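Local coordinates for uncharacterized protein (Bacteroides ovatus, PDB 4ID2) that is of unknown function but belongs to the DUF4738 family and adopts a beta-barrel-like fold, at residues K43-L48 and L77-E82. Sequence-based numbering, arbitrary orientation.
Sequences KDYHSL and LTRGNE
The R79 side chain runs alongside the Y45 ring toward its hydroxyl. R79 CB sits over one face of the Y45 ring, a CH-pi contact 4.2 Å from the ring centroid. CG anti to the backbone N and a bend at chi3 (54°) bring CD and NH1 of R79 to the phenol end, the guanidinium steep to the ring at 77°, and R79 NH1 donates to Y45 OH at 3.1 Å. That bond is bent, 146° at the hydrogen; R79 NH1 also reaches the carbonyl of A144, while R79 NH2 forms a salt bridge with E82 OE1 at 3.0 Å. L77 CD1 meets the Y45 ring edge at CD2 (3.8 Å) and also packs on S47 CB, on a face covered by I121 and Y123. A leucine in place of Y45 would probably leave NH1 without its phenol acceptor and the R79 chain without a flat surface to lie along. H46 N donates to T78 O and T78 N to H46 O, each 2.9 Å. Beyond this pair, one water links D44 O to G80 N. The arrangement is an antiparallel strand pairing, H46-T78 hydrogen-bonded and S47-L77 non-hydrogen-bonded, running into the type II' turn R79-E82 that joins strands 67-79 and 82-89 as a beta hairpin in a beta-barrel-like fold.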
loop_
_atom_site.group_PDB
_atom_site.type_symbol
_atom_site.label_atom_id
_atom_site.label_comp_id
_atom_site.label_asym_id
_atom_site.label_seq_id
_atom_site.Cartn_x
_atom_site.Cartn_y
_atom_site.Cartn_z
ATOM N N LYS A 43 -14.213 17.409 -25.165
ATOM C CA LYS A 43 -14.957 18.583 -24.693
ATOM C C LYS A 43 -14.213 19.222 -23.522
ATOM O O LYS A 43 -13.642 18.504 -22.711
ATOM C CB LYS A 43 -16.385 18.188 -24.282
ATOM C CG LYS A 43 -17.285 17.808 -25.459
ATOM C CD LYS A 43 -17.763 19.022 -26.260
ATOM C CE LYS A 43 -18.783 18.652 -27.309
ATOM N NZ LYS A 43 -19.187 19.823 -28.133
ATOM N N ASP A 44 -14.213 20.564 -23.444
ATOM C CA ASP A 44 -13.535 21.326 -22.388
ATOM C C ASP A 44 -14.343 21.362 -21.087
ATOM O O ASP A 44 -15.522 21.731 -21.114
ATOM C CB ASP A 44 -13.300 22.775 -22.854
ATOM C CG ASP A 44 -12.383 22.920 -24.051
ATOM O OD1 ASP A 44 -11.331 22.246 -24.080
ATOM O OD2 ASP A 44 -12.691 23.748 -24.938
ATOM N N TYR A 45 -13.705 21.015 -19.952
ATOM C CA TYR A 45 -14.323 21.037 -18.618
ATOM C C TYR A 45 -13.622 22.028 -17.715
ATOM O O TYR A 45 -12.419 22.208 -17.849
ATOM C CB TYR A 45 -14.246 19.655 -17.943
ATOM C CG TYR A 45 -15.163 18.621 -18.545
ATOM C CD1 TYR A 45 -14.900 18.072 -19.791
ATOM C CD2 TYR A 45 -16.266 18.146 -17.844
ATOM C CE1 TYR A 45 -15.750 17.133 -20.362
ATOM C CE2 TYR A 45 -17.108 17.185 -18.394
ATOM C CZ TYR A 45 -16.816 16.643 -19.633
ATOM O OH TYR A 45 -17.653 15.713 -20.205
ATOM N N HIS A 46 -14.356 22.619 -16.767
ATOM C CA HIS A 46 -13.828 23.510 -15.725
ATOM C C HIS A 46 -14.207 22.883 -14.399
ATOM O O HIS A 46 -15.374 22.555 -14.215
ATOM C CB HIS A 46 -14.399 24.937 -15.843
ATOM C CG HIS A 46 -13.753 25.783 -16.893
ATOM N ND1 HIS A 46 -13.545 25.312 -18.177
ATOM C CD2 HIS A 46 -13.369 27.079 -16.837
ATOM C CE1 HIS A 46 -12.994 26.314 -18.846
ATOM N NE2 HIS A 46 -12.853 27.393 -18.075
ATOM N N SER A 47 -13.242 22.657 -13.501
ATOM C CA SER A 47 -13.506 22.017 -12.216
ATOM C C SER A 47 -13.065 22.912 -11.087
ATOM O O SER A 47 -11.873 23.172 -10.963
ATOM C CB SER A 47 -12.776 20.682 -12.143
ATOM O OG SER A 47 -12.958 20.052 -10.888
ATOM N N LEU A 48 -14.002 23.387 -10.263
ATOM C CA LEU A 48 -13.683 24.226 -9.110
ATOM C C LEU A 48 -13.897 23.399 -7.855
ATOM O O LEU A 48 -14.974 22.813 -7.702
ATOM C CB LEU A 48 -14.563 25.490 -9.100
ATOM C CG LEU A 48 -14.365 26.448 -7.909
ATOM C CD1 LEU A 48 -12.996 27.121 -7.952
ATOM C CD2 LEU A 48 -15.465 27.503 -7.869
ATOM N N LEU A 77 -18.237 20.971 -11.129
ATOM C CA LEU A 77 -17.740 20.565 -12.444
ATOM C C LEU A 77 -18.666 21.095 -13.530
ATOM O O LEU A 77 -19.859 20.821 -13.478
ATOM C CB LEU A 77 -17.666 19.027 -12.511
ATOM C CG LEU A 77 -17.145 18.422 -13.815
ATOM C CD1 LEU A 77 -15.734 18.903 -14.113
ATOM C CD2 LEU A 77 -17.203 16.905 -13.764
ATOM N N THR A 78 -18.124 21.827 -14.522
ATOM C CA THR A 78 -18.934 22.379 -15.613
ATOM C C THR A 78 -18.330 22.042 -16.967
ATOM O O THR A 78 -17.136 21.797 -17.062
ATOM C CB THR A 78 -19.095 23.900 -15.469
ATOM O OG1 THR A 78 -17.824 24.520 -15.593
ATOM C CG2 THR A 78 -19.711 24.302 -14.147
ATOM N N ARG A 79 -19.172 22.016 -18.007
ATOM C CA ARG A 79 -18.773 21.783 -19.395
ATOM C C ARG A 79 -19.496 22.847 -20.202
ATOM O O ARG A 79 -20.676 22.679 -20.519
ATOM C CB ARG A 79 -19.123 20.348 -19.835
ATOM C CG ARG A 79 -18.729 20.033 -21.278
ATOM C CD ARG A 79 -19.202 18.675 -21.767
ATOM N NE ARG A 79 -20.650 18.489 -21.603
ATOM C CZ ARG A 79 -21.256 17.662 -20.746
ATOM N NH1 ARG A 79 -20.543 16.882 -19.938
ATOM N NH2 ARG A 79 -22.578 17.601 -20.700
ATOM N N GLY A 80 -18.829 23.977 -20.423
ATOM C CA GLY A 80 -19.432 25.124 -21.085
ATOM C C GLY A 80 -20.438 25.769 -20.149
ATOM O O GLY A 80 -20.145 25.960 -18.967
ATOM N N ASN A 81 -21.649 26.041 -20.637
ATOM C CA ASN A 81 -22.714 26.614 -19.808
ATOM C C ASN A 81 -23.355 25.570 -18.872
ATOM O O ASN A 81 -24.027 25.963 -17.916
ATOM C CB ASN A 81 -23.809 27.225 -20.682
ATOM C CG ASN A 81 -23.356 28.391 -21.528
ATOM O OD1 ASN A 81 -22.515 29.201 -21.118
ATOM N ND2 ASN A 81 -23.933 28.536 -22.716
ATOM N N GLU A 82 -23.180 24.257 -19.149
ATOM C CA GLU A 82 -23.804 23.195 -18.359
ATOM C C GLU A 82 -23.019 22.846 -17.118
ATOM O O GLU A 82 -21.794 22.816 -17.158
ATOM C CB GLU A 82 -23.957 21.916 -19.199
ATOM C CG GLU A 82 -24.855 22.076 -20.414
ATOM C CD GLU A 82 -24.954 20.839 -21.287
ATOM O OE1 GLU A 82 -23.934 20.133 -21.455
ATOM O OE2 GLU A 82 -26.056 20.588 -21.823
HETATM O O HOH W 1 -16.027 24.339 -20.097
#